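Local coordinates for 2-oxoadipate dioxygenase/decarboxylase, chloroplastic/amyloplastic (Oryza sativa, PDB 6W1K), which uses iron(II) and dioxygen to decarboxylate and hydroxylate 2-oxoadipate to D-2-hydroxyglutarate in lysine breakdown, at residues 25-36 / 154-162. Residues are numbered along the deposited sequence; the frame is centred on the assembly and turned at random.
Sequences VISNMEKVYLSR and ATLASTSGE
Val25, Met29, Val32 and Thr159 form the tight part of this contact, where two helices run with their directions 46° apart, axes 7.9 Å apart at closest. The Thr159 methyl CG2 lies 3.6 Å from Val25 CG1, and Thr155 CG2 touches that same valine branch. With CG1 anti to the backbone N (chi1 175°), Val25 turns it to both threonines, which present their methyls to it. Flexible, unbranched Met29 runs extended past Ser158, CG and CE each 3.7 Å from Ser158 OG; that buried hydroxyl is satisfied by Tyr191 O. Val32 fills the next turn with both branches, CG2 3.5 Å from Thr159 O and CG1 3.8 Å from the CA of Gly161, which has no side chain and whose positive phi ends helical geometry. Within this enzyme of the glyoxalase clan, the contact joins the first helix, 16-36, to the short helix 154-160, and Phe78 of helix 72-81 packs against Val25 and Thr155. The rim is looser and wetter. At Asn28 a water donates to both Asn28 O and Thr159 O, bridging the two backbones. Long enough to span the gap, extended Arg36 reaches Gly161 O through NH2, a short but poorly angled, weak bond (2.7 Å, 122°), while Val32 CG1 lies over one guanidinium face near its rim.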
ATOM      1  N   VAL A  25       7.146  10.091 -10.997  1.00 20.05           N
ATOM      2  CA  VAL A  25       7.613   9.762  -9.659  1.00 23.06           C
ATOM      3  C   VAL A  25       7.021   8.427  -9.204  1.00 23.42           C
ATOM      4  O   VAL A  25       7.734   7.558  -8.669  1.00 25.28           O
ATOM      5  CB  VAL A  25       7.275  10.896  -8.665  1.00 23.75           C
ATOM      6  CG1 VAL A  25       7.664  10.483  -7.224  1.00 24.52           C
ATOM      7  CG2 VAL A  25       8.009  12.210  -8.990  1.00 24.95           C
ATOM      8  N   ILE A  26       5.714   8.248  -9.368  1.00 23.09           N
ATOM      9  CA  ILE A  26       5.122   7.011  -8.872  1.00 23.88           C
ATOM     10  C   ILE A  26       5.565   5.868  -9.761  1.00 24.21           C
ATOM     11  O   ILE A  26       5.623   4.722  -9.304  1.00 24.65           O
ATOM     12  CB  ILE A  26       3.583   7.069  -8.713  1.00 24.20           C
ATOM     13  CG1 ILE A  26       2.853   7.515  -9.973  1.00 23.89           C
ATOM     14  CG2 ILE A  26       3.251   7.970  -7.539  1.00 25.95           C
ATOM     15  CD1 ILE A  26       1.345   7.195  -9.962  1.00 24.96           C
ATOM     16  N   SER A  27       5.939   6.170 -11.001  1.00 24.63           N
ATOM     17  CA  SER A  27       6.503   5.149 -11.874  1.00 26.45           C
ATOM     18  C   SER A  27       7.836   4.662 -11.337  1.00 26.87           C
ATOM     19  O   SER A  27       8.115   3.459 -11.356  1.00 26.38           O
ATOM     20  CB  SER A  27       6.641   5.702 -13.291  1.00 28.64           C
ATOM     21  OG  SER A  27       7.349   4.798 -14.083  1.00 29.99           O
ATOM     22  N   ASN A  28       8.648   5.575 -10.793  1.00 23.74           N
ATOM     23  CA  ASN A  28       9.921   5.163 -10.210  1.00 25.55           C
ATOM     24  C   ASN A  28       9.711   4.390  -8.915  1.00 23.81           C
ATOM     25  O   ASN A  28      10.443   3.441  -8.642  1.00 24.45           O
ATOM     26  CB  ASN A  28      10.819   6.389 -10.002  1.00 27.61           C
ATOM     27  CG  ASN A  28      11.451   6.833 -11.291  1.00 31.17           C
ATOM     28  OD1 ASN A  28      11.704   6.007 -12.150  1.00 32.54           O
ATOM     29  ND2 ASN A  28      11.668   8.126 -11.461  1.00 32.87           N
ATOM     30  N   MET A  29       8.704   4.758  -8.108  1.00 22.86           N
ATOM     31  CA  MET A  29       8.393   3.941  -6.939  1.00 24.79           C
ATOM     32  C   MET A  29       8.062   2.517  -7.365  1.00 25.21           C
ATOM     33  O   MET A  29       8.528   1.547  -6.757  1.00 26.29           O
ATOM     34  CB  MET A  29       7.229   4.550  -6.157  1.00 27.84           C
ATOM     35  CG  MET A  29       7.508   5.942  -5.587  1.00 31.35           C
ATOM     36  SD  MET A  29       6.007   6.652  -4.851  1.00 28.86           S
ATOM     37  CE  MET A  29       6.672   7.857  -3.729  1.00 30.25           C
ATOM     38  N   GLU A  30       7.249   2.385  -8.410  1.00 25.57           N
ATOM     39  CA  GLU A  30       6.845   1.083  -8.914  1.00 28.27           C
ATOM     40  C   GLU A  30       8.019   0.308  -9.481  1.00 26.72           C
ATOM     41  O   GLU A  30       8.042  -0.933  -9.396  1.00 24.83           O
ATOM     42  CB  GLU A  30       5.800   1.264 -10.004  1.00 34.97           C
ATOM     43  CG  GLU A  30       5.333  -0.007 -10.632  1.00 41.62           C
ATOM     44  CD  GLU A  30       4.699   0.227 -12.002  1.00 49.68           C
ATOM     45  OE1 GLU A  30       5.377   0.758 -12.912  1.00 50.81           O
ATOM     46  OE2 GLU A  30       3.529  -0.134 -12.177  1.00 49.20           O
ATOM     47  N   LYS A  31       8.988   1.001 -10.087  1.00 27.58           N
ATOM     48  CA  LYS A  31      10.147   0.304 -10.648  1.00 32.99           C
ATOM     49  C   LYS A  31      10.973  -0.386  -9.565  1.00 27.49           C
ATOM     50  O   LYS A  31      11.433  -1.521  -9.759  1.00 26.42           O
ATOM     51  CB  LYS A  31      11.022   1.283 -11.434  1.00 46.40           C
ATOM     52  CG  LYS A  31      10.291   1.983 -12.563  1.00 61.47           C
ATOM     53  CD  LYS A  31      11.162   2.140 -13.817  1.00 64.84           C
ATOM     54  CE  LYS A  31      10.446   2.985 -14.898  1.00 63.29           C
ATOM     55  NZ  LYS A  31      10.144   4.387 -14.391  1.00 61.68           N
ATOM     56  N   VAL A  32      11.247   0.314  -8.451  1.00 26.18           N
ATOM     57  CA  VAL A  32      11.947  -0.304  -7.328  1.00 27.33           C
ATOM     58  C   VAL A  32      11.161  -1.507  -6.808  1.00 26.09           C
ATOM     59  O   VAL A  32      11.723  -2.586  -6.565  1.00 25.75           O
ATOM     60  CB  VAL A  32      12.180   0.716  -6.195  1.00 30.13           C
ATOM     61  CG1 VAL A  32      12.774  -0.015  -4.939  1.00 31.54           C
ATOM     62  CG2 VAL A  32      13.107   1.831  -6.649  1.00 30.74           C
ATOM     63  N   TYR A  33       9.855  -1.322  -6.600  1.00 25.89           N
ATOM     64  CA  TYR A  33       8.970  -2.397  -6.135  1.00 24.67           C
ATOM     65  C   TYR A  33       9.047  -3.633  -7.013  1.00 25.14           C
ATOM     66  O   TYR A  33       9.220  -4.754  -6.522  1.00 25.43           O
ATOM     67  CB  TYR A  33       7.554  -1.839  -6.115  1.00 24.18           C
ATOM     68  CG  TYR A  33       6.395  -2.769  -5.891  1.00 24.83           C
ATOM     69  CD1 TYR A  33       5.500  -3.015  -6.921  1.00 25.03           C
ATOM     70  CD2 TYR A  33       6.121  -3.298  -4.616  1.00 24.48           C
ATOM     71  CE1 TYR A  33       4.390  -3.788  -6.736  1.00 25.62           C
ATOM     72  CE2 TYR A  33       5.011  -4.107  -4.416  1.00 24.52           C
ATOM     73  CZ  TYR A  33       4.137  -4.311  -5.487  1.00 25.25           C
ATOM     74  OH  TYR A  33       3.023  -5.068  -5.337  1.00 26.26           O
ATOM     75  N   LEU A  34       8.897  -3.460  -8.317  1.00 25.61           N
ATOM     76  CA  LEU A  34       8.942  -4.625  -9.199  1.00 28.21           C
ATOM     77  C   LEU A  34      10.315  -5.285  -9.233  1.00 28.67           C
ATOM     78  O   LEU A  34      10.404  -6.515  -9.364  1.00 27.90           O
ATOM     79  CB  LEU A  34       8.518  -4.215 -10.617  1.00 30.14           C
ATOM     80  CG  LEU A  34       7.086  -3.707 -10.776  1.00 33.98           C
ATOM     81  CD1 LEU A  34       6.825  -3.257 -12.192  1.00 38.30           C
ATOM     82  CD2 LEU A  34       6.109  -4.777 -10.423  1.00 31.97           C
ATOM     83  N   SER A  35      11.397  -4.509  -9.124  1.00 30.07           N
ATOM     84  CA  SER A  35      12.731  -5.104  -9.153  1.00 31.59           C
ATOM     85  C   SER A  35      13.030  -5.938  -7.908  1.00 30.99           C
ATOM     86  O   SER A  35      13.928  -6.789  -7.937  1.00 32.24           O
ATOM     87  CB  SER A  35      13.772  -3.990  -9.336  1.00 34.71           C
ATOM     88  OG  SER A  35      13.946  -3.234  -8.157  1.00 37.76           O
ATOM     89  N   ARG A  36      12.306  -5.730  -6.813  1.00 30.19           N
ATOM     90  CA  ARG A  36      12.581  -6.467  -5.584  1.00 31.74           C
ATOM     91  C   ARG A  36      11.504  -7.473  -5.222  1.00 30.09           C
ATOM     92  O   ARG A  36      11.664  -8.203  -4.223  1.00 30.11           O
ATOM     93  CB  ARG A  36      12.717  -5.514  -4.388  1.00 36.11           C
ATOM     94  CG  ARG A  36      13.863  -4.519  -4.395  1.00 40.96           C
ATOM     95  CD  ARG A  36      13.623  -3.569  -3.194  1.00 45.66           C
ATOM     96  NE  ARG A  36      14.788  -2.842  -2.783  1.00 49.65           N
ATOM     97  CZ  ARG A  36      14.746  -1.805  -1.966  1.00 54.90           C
ATOM     98  NH1 ARG A  36      13.583  -1.353  -1.483  1.00 50.90           N
ATOM     99  NH2 ARG A  36      15.874  -1.211  -1.657  1.00 54.41           N
ATOM    100  N   ALA A 154      11.587  11.950   1.957  1.00 22.58           N
ATOM    101  CA  ALA A 154      11.110  10.572   1.952  1.00 22.49           C
ATOM    102  C   ALA A 154      10.782  10.096   0.549  1.00 22.61           C
ATOM    103  O   ALA A 154      10.953   8.916   0.236  1.00 22.74           O
ATOM    104  CB  ALA A 154       9.873  10.433   2.856  1.00 23.82           C
ATOM    105  N   THR A 155      10.301  10.986  -0.312  1.00 23.80           N
ATOM    106  CA  THR A 155       9.961  10.562  -1.672  1.00 26.84           C
ATOM    107  C   THR A 155      11.196  10.233  -2.498  1.00 25.66           C
ATOM    108  O   THR A 155      11.196   9.260  -3.262  1.00 25.70           O
ATOM    109  CB  THR A 155       9.132  11.667  -2.335  1.00 31.32           C
ATOM    110  OG1 THR A 155       8.048  11.966  -1.456  1.00 35.02           O
ATOM    111  CG2 THR A 155       8.583  11.217  -3.664  1.00 30.15           C
ATOM    112  N   LEU A 156      12.257  11.021  -2.352  1.00 25.76           N
ATOM    113  CA  LEU A 156      13.542  10.678  -2.946  1.00 28.67           C
ATOM    114  C   LEU A 156      14.002   9.300  -2.498  1.00 24.99           C
ATOM    115  O   LEU A 156      14.440   8.480  -3.310  1.00 25.42           O
ATOM    116  CB  LEU A 156      14.568  11.738  -2.561  1.00 36.04           C
ATOM    117  CG  LEU A 156      15.063  12.830  -3.495  1.00 44.08           C
ATOM    118  CD1 LEU A 156      16.133  13.575  -2.709  1.00 42.97           C
ATOM    119  CD2 LEU A 156      15.571  12.214  -4.741  1.00 43.20           C
ATOM    120  N   ALA A 157      13.896   9.023  -1.197  1.00 23.93           N
ATOM    121  CA  ALA A 157      14.230   7.695  -0.680  1.00 23.48           C
ATOM    122  C   ALA A 157      13.385   6.608  -1.351  1.00 23.68           C
ATOM    123  O   ALA A 157      13.901   5.564  -1.771  1.00 24.74           O
ATOM    124  CB  ALA A 157      14.036   7.673   0.831  1.00 23.91           C
ATOM    125  N   SER A 158      12.086   6.851  -1.476  1.00 24.12           N
ATOM    126  CA  SER A 158      11.191   5.853  -2.050  1.00 25.16           C
ATOM    127  C   SER A 158      11.488   5.626  -3.528  1.00 26.40           C
ATOM    128  O   SER A 158      11.466   4.486  -4.001  1.00 28.13           O
ATOM    129  CB  SER A 158       9.737   6.294  -1.862  1.00 26.17           C
ATOM    130  OG  SER A 158       8.862   5.243  -2.209  1.00 27.48           O
ATOM    131  N   THR A 159      11.758   6.693  -4.278  1.00 25.72           N
ATOM    132  CA  THR A 159      12.013   6.505  -5.707  1.00 27.44           C
ATOM    133  C   THR A 159      13.347   5.833  -5.975  1.00 28.78           C
ATOM    134  O   THR A 159      13.552   5.293  -7.063  1.00 29.73           O
ATOM    135  CB  THR A 159      11.962   7.832  -6.464  1.00 26.32           C
ATOM    136  OG1 THR A 159      12.901   8.775  -5.919  1.00 26.45           O
ATOM    137  CG2 THR A 159      10.555   8.420  -6.409  1.00 26.98           C
ATOM    138  N   SER A 160      14.268   5.860  -5.030  1.00 30.53           N
ATOM    139  CA  SER A 160      15.587   5.329  -5.297  1.00 31.01           C
ATOM    140  C   SER A 160      15.832   4.019  -4.580  1.00 30.54           C
ATOM    141  O   SER A 160      16.896   3.436  -4.761  1.00 30.72           O
ATOM    142  CB  SER A 160      16.654   6.352  -4.883  1.00 31.27           C
ATOM    143  OG  SER A 160      16.607   6.574  -3.477  1.00 32.12           O
ATOM    144  N   GLY A 161      14.901   3.569  -3.741  1.00 29.09           N
ATOM    145  CA  GLY A 161      15.114   2.329  -3.028  1.00 28.91           C
ATOM    146  C   GLY A 161      16.142   2.401  -1.907  1.00 28.92           C
ATOM    147  O   GLY A 161      16.711   1.377  -1.545  1.00 29.46           O
ATOM    148  N   GLU A 162      16.365   3.571  -1.324  1.00 28.29           N
ATOM    149  CA  GLU A 162      17.377   3.737  -0.285  1.00 27.54           C
ATOM    150  C   GLU A 162      16.717   3.872   1.080  1.00 26.67           C
ATOM    151  O   GLU A 162      15.593   4.363   1.192  1.00 26.60           O
ATOM    152  CB  GLU A 162      18.248   4.963  -0.578  1.00 30.44           C
ATOM    153  CG  GLU A 162      19.008   4.860  -1.892  1.00 33.83           C
ATOM    154  CD  GLU A 162      20.140   3.837  -1.889  1.00 39.42           C
ATOM    155  OE1 GLU A 162      20.559   3.394  -0.796  1.00 42.23           O
ATOM    156  OE2 GLU A 162      20.618   3.501  -3.004  1.00 41.67           O
TER
HETATM  157  O   HOH W   1      13.263   4.017  -9.455  1.00 43.34           O